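Local coordinates for D-3-phosphoglycerate dehydrogenase oxidoreductase protein (Ralstonia solanacearum, PDB 3GG9) that probably oxidises D-3-phosphoglycerate with NAD as cofactor, as a member of the D-isomer specific 2-hydroxyacid dehydrogenase family, at residues A117-A122 with L246-S251; G271-D276 with E293-T298. All blocks are in the same frame, centred on the assembly; numbering follows the deposited sequence.

Contact 1 of 2, residues A117-A122 with L246-S251; sequences ALVMAA and LFVNTS
With CG trans to its own backbone N (chi1 167°), L246 sends its isobutyl fork out from the strand to straddle A122, whose CB lies 3.7 Å from L246 CD1 and 3.8 Å from L246 CD2. The second branch also reaches the helix backbone, with L246 CD2 4.0 Å from V119 O. Two residues along the strand, V119 and V248 adopt the same rotamer, each placing CG2 trans to its carbonyl carbon; the two side chains cross at about a right angle and meet through these methyls, V119 CG2 to V248 CG2 at 4.0 Å. Segment 117-122 of helix 109-123 packs on one face of the parallel Rossmann-type sheet of the NAD-binding domain, its axis 9.5 Å from that of strand 246-249 and roughly antiparallel to it at 152°. Past the end of the strand, L118 and T250 slide by one another in opposite directions, and L118 CD1 comes within 3.7 Å of T250 CG2. The methyl of T250 therefore serves the apolar seam, while its OG1 is hydrogen-bonded to OG1 of T115, earlier on the same helix. N249, whose CB leaves the opposite face, closes an Asx turn by accepting S251 N at OD1, 2.9 Å away.

Contact 2 of 2, residues G271-D276 with E293-T298; sequences GMAAID and ENCICT
I275 and C297 sit side by side on one face of two parallel strands, I275 CG1 resting 3.9 Å from C297 SG. That CG1 branch stands between the backbone N and the carbonyl carbon (chi1 65°), which also brings it to 4.1 Å from C295 SG, so the methylene caps the neighbouring sulfurs of C295 and C297, touching both from one side. Beyond it the small A273 makes the hollow of this face: C295 SG settles beside A273 CB at 4.0 Å, and M261 and L265 of helix 260-267 close over the alanine. The relief is reversed on the other face, where the low A274 lies beside the bulky I296, and the bent end of M272 brings its sulfur loosely toward I296 CD1. Strand 295-297, outermost in the parallel Rossmann-type sheet of this chain, pairs here with 272-275, and V130 of the second subunit packs on I296. Between the faces the backbones join by alternating bonds: A273 N to N294 O, I296 N to A273 O, I275 N to I296 O and T298 N to I275 O. Each end carries a side-chain clasp. N294 ND2 donates to G271 O (3.2 Å); the acceptor lies close to the plane of the amide, whereas the nitrogen stands well above the plane of the carbonyl. At the other end T298 OG1 donates to D276 OD1 over 2.7 Å, meeting the lone pair turned away from OD2. The backbone amides of I301 and G302 also bind OD1 and OD2 of D276 respectively, so both carboxylate oxygens are held.

In the fold
The two contacts illustrate how a Rossmann-type domain is built outward, with helix packing and strand pairing meeting in one sheet. The centres of contact 1 and contact 2 are about 7 Å apart. They follow in series along the chain, 117-122 with 246-251 closing before 271-276 with 293-298 opens. Strands 246-249 and 272-275 are neighbours: F247 N to M272 O and F247 O to A274 N are probable hydrogen bonds, so contact 1 supplies the strand beside which contact 2 extends the sheet to its edge within this chain. Helix 109-123 spans both, A122 touching I296 as well as L246. Each contact also reaches the second subunit, placing this corner of the probable NAD-binding domain at the dimer interface.

Contact 1 of 2, residues A117-A122 with L246-S251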
loop_
_atom_site.group_PDB
_atom_site.type_symbol
_atom_site.label_atom_id
_atom_site.label_comp_id
_atom_site.label_asym_id
_atom_site.label_seq_id
_atom_site.Cartn_x
_atom_site.Cartn_y
_atom_site.Cartn_z
ATOM N N ALA A 117 -0.666 4.003 -3.315
ATOM C CA ALA A 117 -0.235 3.266 -2.134
ATOM C C ALA A 117 -1.424 3.150 -1.189
ATOM O O ALA A 117 -1.659 2.101 -0.609
ATOM C CB ALA A 117 0.944 4.019 -1.450
ATOM N N LEU A 118 -2.195 4.226 -1.087
ATOM C CA LEU A 118 -3.416 4.235 -0.251
ATOM C C LEU A 118 -4.560 3.392 -0.807
ATOM O O LEU A 118 -5.250 2.737 -0.055
ATOM C CB LEU A 118 -3.897 5.666 -0.027
ATOM C CG LEU A 118 -3.136 6.507 0.989
ATOM C CD1 LEU A 118 -3.724 7.906 1.009
ATOM C CD2 LEU A 118 -3.220 5.862 2.371
ATOM N N VAL A 119 -4.774 3.436 -2.123
ATOM C CA VAL A 119 -5.702 2.533 -2.822
ATOM C C VAL A 119 -5.421 1.078 -2.500
ATOM O O VAL A 119 -6.324 0.367 -2.095
ATOM C CB VAL A 119 -5.674 2.710 -4.420
ATOM C CG1 VAL A 119 -6.478 1.635 -5.072
ATOM C CG2 VAL A 119 -6.221 4.058 -4.798
ATOM N N MET A 120 -4.178 0.635 -2.736
ATOM C CA MET A 120 -3.755 -0.733 -2.434
ATOM C C MET A 120 -3.803 -1.065 -0.929
ATOM O O MET A 120 -4.265 -2.140 -0.543
ATOM C CB MET A 120 -2.382 -0.988 -3.053
ATOM C CG MET A 120 -2.462 -0.771 -4.562
ATOM S SD MET A 120 -1.198 -1.660 -5.454
ATOM C CE MET A 120 -2.122 -3.192 -5.651
ATOM N N ALA A 121 -3.376 -0.120 -0.094
ATOM C CA ALA A 121 -3.350 -0.334 1.347
ATOM C C ALA A 121 -4.774 -0.526 1.833
ATOM O O ALA A 121 -5.051 -1.482 2.537
ATOM C CB ALA A 121 -2.669 0.832 2.060
ATOM N N ALA A 122 -5.683 0.344 1.391
ATOM C CA ALA A 122 -7.104 0.249 1.780
ATOM C C ALA A 122 -7.793 -0.997 1.212
ATOM O O ALA A 122 -8.402 -1.776 1.946
ATOM C CB ALA A 122 -7.840 1.535 1.374
ATOM N N LEU A 246 -14.656 2.305 -2.143
ATOM C CA LEU A 246 -13.599 3.082 -1.489
ATOM C C LEU A 246 -13.483 4.532 -2.021
ATOM O O LEU A 246 -13.336 4.779 -3.231
ATOM C CB LEU A 246 -12.265 2.329 -1.572
ATOM C CG LEU A 246 -10.994 3.120 -1.222
ATOM C CD1 LEU A 246 -10.925 3.299 0.289
ATOM C CD2 LEU A 246 -9.741 2.384 -1.775
ATOM N N PHE A 247 -13.578 5.494 -1.114
ATOM C CA PHE A 247 -13.371 6.896 -1.464
ATOM C C PHE A 247 -11.958 7.346 -1.084
ATOM O O PHE A 247 -11.573 7.237 0.073
ATOM C CB PHE A 247 -14.401 7.780 -0.755
ATOM C CG PHE A 247 -14.219 9.249 -1.032
ATOM C CD1 PHE A 247 -14.582 9.788 -2.264
ATOM C CD2 PHE A 247 -13.670 10.085 -0.075
ATOM C CE1 PHE A 247 -14.422 11.145 -2.511
ATOM C CE2 PHE A 247 -13.501 11.437 -0.312
ATOM C CZ PHE A 247 -13.883 11.970 -1.538
ATOM N N VAL A 248 -11.181 7.840 -2.057
ATOM C CA VAL A 248 -9.805 8.291 -1.798
ATOM C C VAL A 248 -9.667 9.797 -2.012
ATOM O O VAL A 248 -10.080 10.337 -3.045
ATOM C CB VAL A 248 -8.736 7.520 -2.683
ATOM C CG1 VAL A 248 -7.311 7.933 -2.318
ATOM C CG2 VAL A 248 -8.890 5.993 -2.545
ATOM N N ASN A 249 -9.074 10.481 -1.043
ATOM C CA ASN A 249 -8.814 11.912 -1.189
ATOM C C ASN A 249 -7.435 12.275 -0.677
ATOM O O ASN A 249 -7.228 12.425 0.528
ATOM C CB ASN A 249 -9.897 12.759 -0.482
ATOM C CG ASN A 249 -9.752 14.255 -0.759
ATOM O OD1 ASN A 249 -8.972 14.683 -1.609
ATOM N ND2 ASN A 249 -10.502 15.055 -0.032
ATOM N N THR A 250 -6.495 12.443 -1.609
ATOM C CA THR A 250 -5.199 12.978 -1.272
ATOM C C THR A 250 -5.038 14.425 -1.770
ATOM O O THR A 250 -3.921 14.917 -1.880
ATOM C CB THR A 250 -4.079 12.107 -1.898
ATOM O OG1 THR A 250 -4.221 12.154 -3.311
ATOM C CG2 THR A 250 -4.221 10.654 -1.465
ATOM N N SER A 251 -6.140 15.107 -2.064
ATOM C CA SER A 251 -6.067 16.464 -2.608
ATOM C C SER A 251 -6.186 17.535 -1.526
ATOM O O SER A 251 -5.168 18.025 -1.005
ATOM C CB SER A 251 -7.112 16.660 -3.700
ATOM O OG SER A 251 -6.755 15.972 -4.901
#

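Contact 2 of 2, residues G271-D276 with E293-T298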
loop_
_atom_site.group_PDB
_atom_site.type_symbol
_atom_site.label_atom_id
_atom_site.label_comp_id
_atom_site.label_asym_id
_atom_site.label_seq_id
_atom_site.Cartn_x
_atom_site.Cartn_y
_atom_site.Cartn_z
ATOM N N GLY A 271 -18.236 2.403 1.614
ATOM C CA GLY A 271 -17.879 1.472 2.684
ATOM C C GLY A 271 -16.565 1.816 3.373
ATOM O O GLY A 271 -16.346 1.475 4.546
ATOM N N MET A 272 -15.679 2.484 2.644
ATOM C CA MET A 272 -14.348 2.773 3.170
ATOM C C MET A 272 -13.798 4.056 2.573
ATOM O O MET A 272 -14.175 4.459 1.467
ATOM C CB MET A 272 -13.397 1.587 2.908
ATOM C CG MET A 272 -11.991 1.693 3.596
ATOM S SD MET A 272 -10.929 0.219 3.611
ATOM C CE MET A 272 -11.983 -0.815 4.651
ATOM N N ALA A 273 -12.945 4.720 3.340
ATOM C CA ALA A 273 -12.193 5.843 2.837
ATOM C C ALA A 273 -10.690 5.745 3.125
ATOM O O ALA A 273 -10.260 5.086 4.074
ATOM C CB ALA A 273 -12.763 7.128 3.341
ATOM N N ALA A 274 -9.898 6.391 2.276
ATOM C CA ALA A 274 -8.480 6.571 2.546
ATOM C C ALA A 274 -8.161 8.040 2.268
ATOM O O ALA A 274 -8.436 8.549 1.180
ATOM C CB ALA A 274 -7.623 5.619 1.682
ATOM N N ILE A 275 -7.663 8.747 3.276
ATOM C CA ILE A 275 -7.450 10.191 3.141
ATOM C C ILE A 275 -6.051 10.598 3.612
ATOM O O ILE A 275 -5.480 9.993 4.522
ATOM C CB ILE A 275 -8.569 11.061 3.823
ATOM C CG1 ILE A 275 -8.582 10.886 5.339
ATOM C CG2 ILE A 275 -9.996 10.810 3.232
ATOM C CD1 ILE A 275 -8.000 12.033 6.028
ATOM N N ASP A 276 -5.532 11.663 3.020
ATOM C CA ASP A 276 -4.183 12.130 3.336
ATOM C C ASP A 276 -4.223 13.581 3.803
ATOM O O ASP A 276 -3.225 14.128 4.186
ATOM C CB ASP A 276 -3.271 11.947 2.106
ATOM C CG ASP A 276 -1.807 12.314 2.379
ATOM O OD1 ASP A 276 -1.192 11.700 3.275
ATOM O OD2 ASP A 276 -1.260 13.208 1.675
ATOM N N GLU A 293 -12.506 2.419 11.991
ATOM C CA GLU A 293 -11.811 1.267 11.394
ATOM C C GLU A 293 -11.901 1.233 9.858
ATOM O O GLU A 293 -11.020 0.682 9.192
ATOM C CB GLU A 293 -12.323 -0.049 11.990
ATOM C CG GLU A 293 -13.775 -0.410 11.639
ATOM C CD GLU A 293 -14.164 -1.841 12.016
ATOM O OE1 GLU A 293 -13.282 -2.646 12.415
ATOM O OE2 GLU A 293 -15.369 -2.155 11.906
ATOM N N ASN A 294 -12.964 1.827 9.310
ATOM C CA ASN A 294 -13.126 1.936 7.841
ATOM C C ASN A 294 -12.631 3.269 7.255
ATOM O O ASN A 294 -13.028 3.654 6.158
ATOM C CB ASN A 294 -14.573 1.656 7.416
ATOM C CG ASN A 294 -15.569 2.592 8.075
ATOM O OD1 ASN A 294 -15.331 3.096 9.176
ATOM N ND2 ASN A 294 -16.694 2.815 7.414
ATOM N N CYS A 295 -11.758 3.965 7.980
ATOM C CA CYS A 295 -10.961 5.038 7.375
ATOM C C CYS A 295 -9.487 4.768 7.609
ATOM O O CYS A 295 -9.084 4.423 8.709
ATOM C CB CYS A 295 -11.332 6.428 7.908
ATOM S SG CYS A 295 -10.836 7.805 6.791
ATOM N N ILE A 296 -8.696 4.883 6.553
ATOM C CA ILE A 296 -7.246 4.881 6.685
ATOM C C ILE A 296 -6.775 6.319 6.474
ATOM O O ILE A 296 -7.035 6.912 5.429
ATOM C CB ILE A 296 -6.613 3.896 5.686
ATOM C CG1 ILE A 296 -6.965 2.461 6.124
ATOM C CG2 ILE A 296 -5.090 4.099 5.593
ATOM C CD1 ILE A 296 -6.923 1.452 5.044
ATOM N N CYS A 297 -6.109 6.879 7.474
ATOM C CA CYS A 297 -5.653 8.277 7.422
ATOM C C CYS A 297 -4.157 8.346 7.561
ATOM O O CYS A 297 -3.588 7.792 8.520
ATOM C CB CYS A 297 -6.255 9.087 8.560
ATOM S SG CYS A 297 -8.036 9.023 8.697
ATOM N N THR A 298 -3.519 9.012 6.598
ATOM C CA THR A 298 -2.108 9.316 6.676
ATOM C C THR A 298 -1.942 10.809 6.857
ATOM O O THR A 298 -2.817 11.604 6.446
ATOM C CB THR A 298 -1.394 8.897 5.371
ATOM O OG1 THR A 298 -2.162 9.409 4.288
ATOM C CG2 THR A 298 -1.328 7.394 5.293
#